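Local coordinates for protein N-acetylmuramoyl-L-alanine amidase amiD (PDB 3D2Y) that hydrolyses the amide bond between N-acetylmuramoyl residues and L-amino acids in certain cell-wall glycopeptides, using one catalytic zinc ion, at residues A[34-39]-A[108-113]; A[57-62]-A[101-106]; A[120-125]-A[164-169]. One frame throughout, in Å; residues are numbered along the deposited sequence.

Contact 1. Residues A[34-39]-A[108-113]; sequences IHYTAD and RGWQKS
The backbones of 34-39 and 108-113 come nearest where Ala-38 passes Arg-108, with their CA atoms 4.2 Å apart and no hydrogen bond joining the two segments. In this zinc amidase of the PGRP fold, 34-39 is the end of a strand of the mixed sheet and the turn after it, while 108-113 runs from a loop into the first strand of a small antiparallel hairpin. What joins them is chiefly a CH-pi contact. Gly-109 CA lies over the face of the Tyr-36 ring, 3.6 Å from its centroid and 13° off the ring normal. The tyrosine has CG between its backbone N and carbonyl carbon (chi1 56°), which directs the ring toward the Gly-109 backbone. Glycine suits this place twice over: its phi is positive, and a beta carbon there would fall about 2.8 Å from Tyr-36 CE1. Beyond the glycine, the phenol oxygen reaches the indole of Trp-110, with OH 3.5 Å from CD1 in an oblique approach. That indole is further packed within the hairpin, where Phe-119 meets it edge-to-face and Lys-117 makes a cation-pi contact. At the turn, the methyl group of Ala-38 touches the Arg-108 carbonyl oxygen, CB to O 3.8 Å. The neighbourhood is the active site: His-35 is a ligand of the catalytic zinc in the enzyme, Tyr-36 and Thr-37 belong to the substrate site, and Ala-38 packs on the bound peptide. Thr-37 O accepts a hydrogen bond from that peptide. The Thr-37 side chain instead bonds within its own segment: OG1 donates to Asp-39 O at 2.6 Å, tilted 21° from the carbonyl plane.

Contact 2. Residues A[57-62]-A[101-106]; sequences YLVPAV and IGIELE
Tyr-57 O is held by two donors, Glu-104 N at 2.8 Å from the facing strand and Ser-55 OG, two residues earlier in the chain. The Glu-104 bond is one of three between strands 57-59 and 101-105, parallel neighbours in the mixed sheet with their short axes inclined by 22°. Glu-104 O is likewise engaged: Val-59 N donates to it at 2.8 Å, nearly in line with the carbonyl bond, and Leu-58 CA adds a CH...O contact. Tyr-57 N to Gly-102 O is the longest of the three at 3.2 Å. Just past the end of strand 101-105, Glu-106 N gives the next bond, a straight one to Val-59 O at 2.9 Å, and a side chain follows. Glu-106 has CG anti to its backbone N and an extended chain, which brings OE2 to Ala-61 N at 3.0 Å; the N-H meets the oxygen from above the carboxylate plane, 54° out of it. On the sheet face of Tyr-57, Ile-103, Val-59 and Leu-105 the packing is apolar. Val-59 and Leu-105 lie side by side, CG2 to CD2 3.8 Å, and the edge of the Tyr-57 ring meets the CG2 methyl of Ile-101 at CE2, 4.0 Å away. The Tyr-57 hydroxyl goes elsewhere, to Glu-78. On the other face Glu-104, the proton acceptor, touches Leu-58 CD1 with CB and then bends at chi2 (-101°), which leads its carboxylate away from Leu-58 and beside His-35 and Thr-37. With its N-H and C=O both bonded to the neighbouring strand, the catalytic residue departs from a backbone that is probably held firmly, which is consistent with a fixed starting point for its side chain.

Contact 3. Residues A[120-125]-A[164-169]; sequences APFEPA and PLFPWQ
The Phe-122 ring receives the edge of Phe-166 over the centre of one face, with Phe-166 CD2 3.7 Å above its plane, while a water lies in plane at its edge. The two rings form a T-shaped pair, centroids 5.1 Å apart and planes at 86°. Phe-166 in turn has Pro-167 CD over one face, toward the rim, and Trp-168 CG joins Phe-122 at its edge. The pair is set up by Phe-166 carrying CG anti to its backbone N (chi1 -170°), which presents its ring edge-on while CB touches Phe-122 CE1 at 3.7 Å. The same water bridges the backbones: Phe-122 N donates to it at 2.8 Å, and it donates to Leu-165 O at 2.7 Å. No direct hydrogen bond crosses the contact. Farther out, Leu-165 lays its CD1 methyl against the Ala-120 to Pro-121 peptide, 3.7 Å from Pro-121 N, with its side chain running alongside the proline ring. An alanine in place of Phe-122 would remove the face on which Phe-166 rests, and the latter ring would probably be freer to turn. Leu-105 of the sheet and Ile-127 of helix 124-141 also pack on both phenylalanines, placing them in the layer between sheet and helix. Trp-168 N bonds to Phe-166 O at 3.0 Å around Pro-167. The contact thus joins two helix starts, Glu-123 at the N-cap position of helix 124-141 and Pro-167, the centre of an inverse gamma turn, at that of helix 168-173, through an edge-to-face aromatic pair.

Overall arrangement
Following the chain from the N terminus, strand 31-36 delivers segment 34-39, the first half of contact 1. Helix 41-48 then leads to 57-62, and a long excursion of short strands returns to 101-106, where contact 2 closes its loop. Only a residue later, 108-113 closes contact 1, so contact 2 is nested inside it; backbone hydrogen bonds from His-35 N to Ile-103 O and from Thr-37 N to Leu-105 O link 34-39 to 101-106, on neighbouring strands of the sheet. Contact 3 follows in series: it opens at 120-125 after the hairpin and closes at 164-169, beyond helix 124-141 and strand 148-150. Phe-166 touches Leu-105 and Ile-34, tying contact 3 to the sheet strands of the other two.

Contact 1. Residues A[34-39]-A[108-113]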
# COMPACT_ATOMS: atom_id res chain seq x y z
N ILE A 34 -2.86 1.86 -1.26
CA ILE A 34 -4.23 1.99 -0.74
C ILE A 34 -4.35 3.16 0.25
O ILE A 34 -3.53 3.29 1.16
CB ILE A 34 -4.73 0.67 -0.07
CG1 ILE A 34 -4.47 -0.52 -1.00
CG2 ILE A 34 -6.20 0.74 0.21
CD1 ILE A 34 -5.22 -0.42 -2.37
N HIS A 35 -5.38 3.98 0.06
CA HIS A 35 -5.65 5.16 0.91
C HIS A 35 -7.06 5.11 1.44
O HIS A 35 -7.91 4.45 0.81
CB HIS A 35 -5.57 6.47 0.08
CG HIS A 35 -4.24 6.72 -0.59
ND1 HIS A 35 -3.27 7.51 -0.02
CD2 HIS A 35 -3.76 6.31 -1.79
CE1 HIS A 35 -2.22 7.55 -0.82
NE2 HIS A 35 -2.49 6.82 -1.89
N TYR A 36 -7.34 5.84 2.52
CA TYR A 36 -8.72 6.33 2.77
C TYR A 36 -8.81 7.86 2.60
O TYR A 36 -7.80 8.57 2.68
CB TYR A 36 -9.36 5.89 4.12
CG TYR A 36 -8.58 6.24 5.38
CD1 TYR A 36 -8.18 7.56 5.67
CD2 TYR A 36 -8.20 5.23 6.28
CE1 TYR A 36 -7.42 7.84 6.80
CE2 TYR A 36 -7.46 5.52 7.45
CZ TYR A 36 -7.06 6.83 7.69
OH TYR A 36 -6.30 7.16 8.82
N THR A 37 -10.03 8.34 2.43
CA THR A 37 -10.26 9.75 2.07
C THR A 37 -10.34 10.64 3.30
O THR A 37 -10.04 11.82 3.24
CB THR A 37 -11.57 9.93 1.26
OG1 THR A 37 -12.74 9.55 2.01
CG2 THR A 37 -11.55 9.17 0.00
N ALA A 38 -10.75 10.03 4.41
CA ALA A 38 -11.18 10.77 5.61
C ALA A 38 -12.19 11.86 5.33
O ALA A 38 -12.10 12.94 5.89
CB ALA A 38 -9.95 11.35 6.39
N ASP A 39 -13.18 11.58 4.45
CA ASP A 39 -14.17 12.57 4.04
C ASP A 39 -15.22 11.87 3.15
O ASP A 39 -14.99 10.74 2.68
CB ASP A 39 -13.49 13.73 3.28
CG ASP A 39 -14.23 15.07 3.40
OD1 ASP A 39 -15.34 15.13 3.99
OD2 ASP A 39 -13.68 16.08 2.88
N ARG A 108 -14.00 7.15 6.78
CA ARG A 108 -13.79 8.28 7.69
C ARG A 108 -12.40 8.36 8.35
O ARG A 108 -12.03 9.42 8.90
CB ARG A 108 -14.90 8.30 8.76
CG ARG A 108 -14.62 9.17 9.98
CD ARG A 108 -15.49 8.73 11.20
NE ARG A 108 -16.57 7.86 10.75
CZ ARG A 108 -16.87 6.66 11.25
NH1 ARG A 108 -16.24 6.16 12.30
NH2 ARG A 108 -17.86 5.97 10.69
N GLY A 109 -11.63 7.27 8.28
CA GLY A 109 -10.36 7.16 9.02
C GLY A 109 -10.55 7.11 10.52
O GLY A 109 -11.50 6.45 11.02
N TRP A 110 -9.66 7.79 11.24
CA TRP A 110 -9.70 7.85 12.71
C TRP A 110 -10.34 9.10 13.28
O TRP A 110 -10.28 10.19 12.70
CB TRP A 110 -8.31 7.65 13.34
CG TRP A 110 -7.30 8.68 12.96
CD1 TRP A 110 -6.33 8.55 12.00
CD2 TRP A 110 -7.10 9.97 13.56
NE1 TRP A 110 -5.58 9.69 11.93
CE2 TRP A 110 -6.02 10.57 12.88
CE3 TRP A 110 -7.74 10.68 14.59
CZ2 TRP A 110 -5.56 11.86 13.20
CZ3 TRP A 110 -7.28 11.96 14.90
CH2 TRP A 110 -6.20 12.53 14.21
N GLN A 111 -10.95 8.93 14.45
CA GLN A 111 -11.48 10.03 15.21
C GLN A 111 -11.13 9.74 16.66
O GLN A 111 -11.36 8.62 17.12
CB GLN A 111 -13.00 10.09 15.03
CG GLN A 111 -13.52 11.44 14.59
CD GLN A 111 -14.78 11.33 13.76
OE1 GLN A 111 -15.74 10.66 14.14
NE2 GLN A 111 -14.79 11.99 12.60
N LYS A 112 -10.55 10.72 17.35
CA LYS A 112 -10.16 10.56 18.75
C LYS A 112 -11.38 10.69 19.64
O LYS A 112 -12.07 11.71 19.64
CB LYS A 112 -9.08 11.57 19.15
CG LYS A 112 -7.70 11.21 18.62
CD LYS A 112 -6.76 12.40 18.62
CE LYS A 112 -5.38 12.00 18.12
NZ LYS A 112 -4.49 13.18 17.98
N SER A 113 -11.65 9.61 20.37
CA SER A 113 -12.86 9.47 21.17
C SER A 113 -12.47 9.07 22.59
O SER A 113 -12.20 7.89 22.87
CB SER A 113 -13.79 8.43 20.51
OG SER A 113 -15.02 8.30 21.19

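Contact 2. Residues A[57-62]-A[101-106]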
# COMPACT_ATOMS: atom_id res chain seq x y z
N TYR A 57 -7.95 6.18 -8.71
CA TYR A 57 -9.30 5.69 -8.46
C TYR A 57 -9.86 6.20 -7.12
O TYR A 57 -9.14 6.46 -6.15
CB TYR A 57 -9.31 4.16 -8.52
CG TYR A 57 -8.82 3.59 -9.81
CD1 TYR A 57 -9.69 3.43 -10.89
CD2 TYR A 57 -7.49 3.20 -9.96
CE1 TYR A 57 -9.25 2.89 -12.09
CE2 TYR A 57 -7.03 2.66 -11.18
CZ TYR A 57 -7.94 2.52 -12.23
OH TYR A 57 -7.61 2.00 -13.45
N LEU A 58 -11.16 6.41 -7.13
CA LEU A 58 -11.92 6.73 -5.93
C LEU A 58 -13.12 5.75 -5.80
O LEU A 58 -14.01 5.72 -6.68
CB LEU A 58 -12.40 8.19 -5.96
CG LEU A 58 -13.33 8.71 -4.84
CD1 LEU A 58 -12.68 8.67 -3.43
CD2 LEU A 58 -13.75 10.14 -5.16
N VAL A 59 -13.11 4.95 -4.73
CA VAL A 59 -14.14 3.94 -4.49
C VAL A 59 -15.11 4.45 -3.41
O VAL A 59 -14.68 4.68 -2.29
CB VAL A 59 -13.56 2.57 -4.04
CG1 VAL A 59 -14.69 1.49 -4.08
CG2 VAL A 59 -12.36 2.14 -5.00
N PRO A 60 -16.42 4.63 -3.75
CA PRO A 60 -17.34 5.04 -2.67
C PRO A 60 -17.40 3.98 -1.54
O PRO A 60 -17.04 2.83 -1.74
CB PRO A 60 -18.70 5.14 -3.39
CG PRO A 60 -18.42 5.24 -4.80
CD PRO A 60 -17.14 4.45 -5.02
N ALA A 61 -17.92 4.37 -0.40
CA ALA A 61 -18.11 3.45 0.73
C ALA A 61 -19.03 2.30 0.34
O ALA A 61 -18.80 1.17 0.76
CB ALA A 61 -18.71 4.19 1.91
N VAL A 62 -20.11 2.61 -0.37
CA VAL A 62 -20.99 1.61 -0.93
C VAL A 62 -21.20 2.08 -2.36
O VAL A 62 -22.04 2.95 -2.62
CB VAL A 62 -22.31 1.45 -0.14
CG1 VAL A 62 -23.18 0.32 -0.78
CG2 VAL A 62 -21.96 1.12 1.36
N ILE A 101 0.24 3.27 -8.70
CA ILE A 101 -1.18 3.61 -8.86
C ILE A 101 -1.78 3.82 -7.47
O ILE A 101 -1.44 3.11 -6.56
CB ILE A 101 -1.89 2.50 -9.65
CG1 ILE A 101 -1.49 2.65 -11.11
CG2 ILE A 101 -3.40 2.61 -9.50
CD1 ILE A 101 -1.95 1.60 -12.01
N GLY A 102 -2.63 4.84 -7.32
CA GLY A 102 -3.18 5.18 -6.01
C GLY A 102 -4.67 4.95 -6.08
O GLY A 102 -5.33 5.39 -7.02
N ILE A 103 -5.17 4.17 -5.13
CA ILE A 103 -6.61 3.96 -4.94
C ILE A 103 -7.06 4.58 -3.65
O ILE A 103 -6.57 4.21 -2.56
CB ILE A 103 -6.99 2.47 -5.00
CG1 ILE A 103 -6.67 1.92 -6.39
CG2 ILE A 103 -8.51 2.28 -4.70
CD1 ILE A 103 -6.77 0.44 -6.47
N GLU A 104 -8.03 5.48 -3.75
CA GLU A 104 -8.64 6.12 -2.57
C GLU A 104 -10.01 5.48 -2.29
O GLU A 104 -10.85 5.32 -3.19
CB GLU A 104 -8.81 7.62 -2.81
CG GLU A 104 -7.49 8.41 -2.73
CD GLU A 104 -7.35 9.12 -1.42
OE1 GLU A 104 -8.38 9.58 -0.91
OE2 GLU A 104 -6.24 9.26 -0.91
N LEU A 105 -10.20 5.13 -1.02
CA LEU A 105 -11.38 4.48 -0.46
C LEU A 105 -12.11 5.46 0.45
O LEU A 105 -11.54 5.97 1.43
CB LEU A 105 -10.97 3.23 0.31
CG LEU A 105 -10.06 2.18 -0.37
CD1 LEU A 105 -9.80 0.99 0.56
CD2 LEU A 105 -10.73 1.69 -1.65
N GLU A 106 -13.36 5.73 0.12
CA GLU A 106 -14.16 6.63 0.94
C GLU A 106 -14.34 5.94 2.29
O GLU A 106 -14.99 4.90 2.38
CB GLU A 106 -15.51 6.95 0.32
CG GLU A 106 -16.38 7.87 1.21
CD GLU A 106 -17.90 7.84 0.90
OE1 GLU A 106 -18.65 8.38 1.72
OE2 GLU A 106 -18.32 7.32 -0.15

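Contact 3. Residues A[120-125]-A[164-169]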
# COMPACT_ATOMS: atom_id res chain seq x y z
N ALA A 120 -12.53 3.58 11.54
CA ALA A 120 -13.87 3.23 11.01
C ALA A 120 -13.80 1.93 10.22
O ALA A 120 -12.90 1.78 9.40
CB ALA A 120 -14.34 4.33 10.10
N PRO A 121 -14.72 0.99 10.44
CA PRO A 121 -14.71 -0.25 9.67
C PRO A 121 -14.95 -0.01 8.17
O PRO A 121 -15.63 0.93 7.79
CB PRO A 121 -15.89 -1.04 10.29
CG PRO A 121 -16.02 -0.47 11.67
CD PRO A 121 -15.79 0.99 11.47
N PHE A 122 -14.38 -0.87 7.33
CA PHE A 122 -14.65 -0.77 5.89
C PHE A 122 -15.91 -1.55 5.48
O PHE A 122 -16.06 -2.77 5.77
CB PHE A 122 -13.43 -1.26 5.11
CG PHE A 122 -12.24 -0.32 5.22
CD1 PHE A 122 -11.41 -0.34 6.34
CD2 PHE A 122 -12.00 0.63 4.22
CE1 PHE A 122 -10.30 0.53 6.49
CE2 PHE A 122 -10.91 1.52 4.36
CZ PHE A 122 -10.06 1.46 5.51
N GLU A 123 -16.83 -0.84 4.80
CA GLU A 123 -18.00 -1.45 4.25
C GLU A 123 -17.62 -2.66 3.41
O GLU A 123 -16.76 -2.59 2.55
CB GLU A 123 -18.82 -0.44 3.42
CG GLU A 123 -18.87 0.99 3.98
CD GLU A 123 -19.53 1.14 5.36
OE1 GLU A 123 -20.17 0.18 5.88
OE2 GLU A 123 -19.42 2.27 5.91
N PRO A 124 -18.20 -3.83 3.73
CA PRO A 124 -17.89 -4.96 2.84
C PRO A 124 -18.19 -4.73 1.32
O PRO A 124 -17.49 -5.29 0.48
CB PRO A 124 -18.73 -6.12 3.40
CG PRO A 124 -19.48 -5.57 4.62
CD PRO A 124 -18.99 -4.20 4.92
N ALA A 125 -19.19 -3.90 0.98
CA ALA A 125 -19.50 -3.62 -0.45
C ALA A 125 -18.26 -2.98 -1.14
O ALA A 125 -17.91 -3.29 -2.29
CB ALA A 125 -20.65 -2.73 -0.57
N PRO A 164 -5.65 0.22 10.71
CA PRO A 164 -5.64 -1.13 11.26
C PRO A 164 -6.96 -1.91 11.04
O PRO A 164 -7.00 -3.13 11.30
CB PRO A 164 -5.34 -0.88 12.73
CG PRO A 164 -6.07 0.45 12.99
CD PRO A 164 -5.71 1.25 11.75
N LEU A 165 -8.03 -1.24 10.57
CA LEU A 165 -9.30 -1.93 10.28
C LEU A 165 -9.38 -2.36 8.80
O LEU A 165 -10.30 -3.09 8.39
CB LEU A 165 -10.50 -1.08 10.70
CG LEU A 165 -10.68 -0.91 12.24
CD1 LEU A 165 -11.96 -0.23 12.53
CD2 LEU A 165 -10.68 -2.25 12.97
N PHE A 166 -8.40 -1.95 8.02
CA PHE A 166 -8.30 -2.38 6.62
C PHE A 166 -7.99 -3.88 6.51
O PHE A 166 -7.01 -4.33 7.10
CB PHE A 166 -7.28 -1.56 5.79
CG PHE A 166 -7.38 -1.86 4.33
CD1 PHE A 166 -6.47 -2.71 3.71
CD2 PHE A 166 -8.46 -1.37 3.59
CE1 PHE A 166 -6.63 -3.03 2.32
CE2 PHE A 166 -8.63 -1.68 2.25
CZ PHE A 166 -7.69 -2.51 1.61
N PRO A 167 -8.84 -4.65 5.77
CA PRO A 167 -8.72 -6.12 5.78
C PRO A 167 -7.64 -6.73 4.85
O PRO A 167 -7.97 -7.38 3.86
CB PRO A 167 -10.15 -6.57 5.41
CG PRO A 167 -10.67 -5.47 4.50
CD PRO A 167 -9.97 -4.19 4.94
N TRP A 168 -6.36 -6.51 5.19
CA TRP A 168 -5.22 -6.99 4.38
C TRP A 168 -5.20 -8.51 4.19
O TRP A 168 -4.96 -9.00 3.07
CB TRP A 168 -3.90 -6.53 4.98
CG TRP A 168 -3.63 -5.06 4.81
CD1 TRP A 168 -3.73 -4.10 5.77
CD2 TRP A 168 -3.31 -4.37 3.58
NE1 TRP A 168 -3.43 -2.85 5.24
CE2 TRP A 168 -3.15 -2.99 3.90
CE3 TRP A 168 -3.11 -4.79 2.25
CZ2 TRP A 168 -2.81 -2.02 2.94
CZ3 TRP A 168 -2.75 -3.83 1.29
CH2 TRP A 168 -2.62 -2.44 1.65
N GLN A 169 -5.45 -9.25 5.28
CA GLN A 169 -5.47 -10.73 5.23
C GLN A 169 -6.58 -11.25 4.29
O GLN A 169 -6.33 -12.15 3.49
CB GLN A 169 -5.61 -11.36 6.62
CG GLN A 169 -4.99 -12.76 6.65
CD GLN A 169 -5.24 -13.51 7.94
OE1 GLN A 169 -5.51 -12.93 9.00
NE2 GLN A 169 -5.10 -14.83 7.86
O HOH W 1 -13.04 -3.15 8.36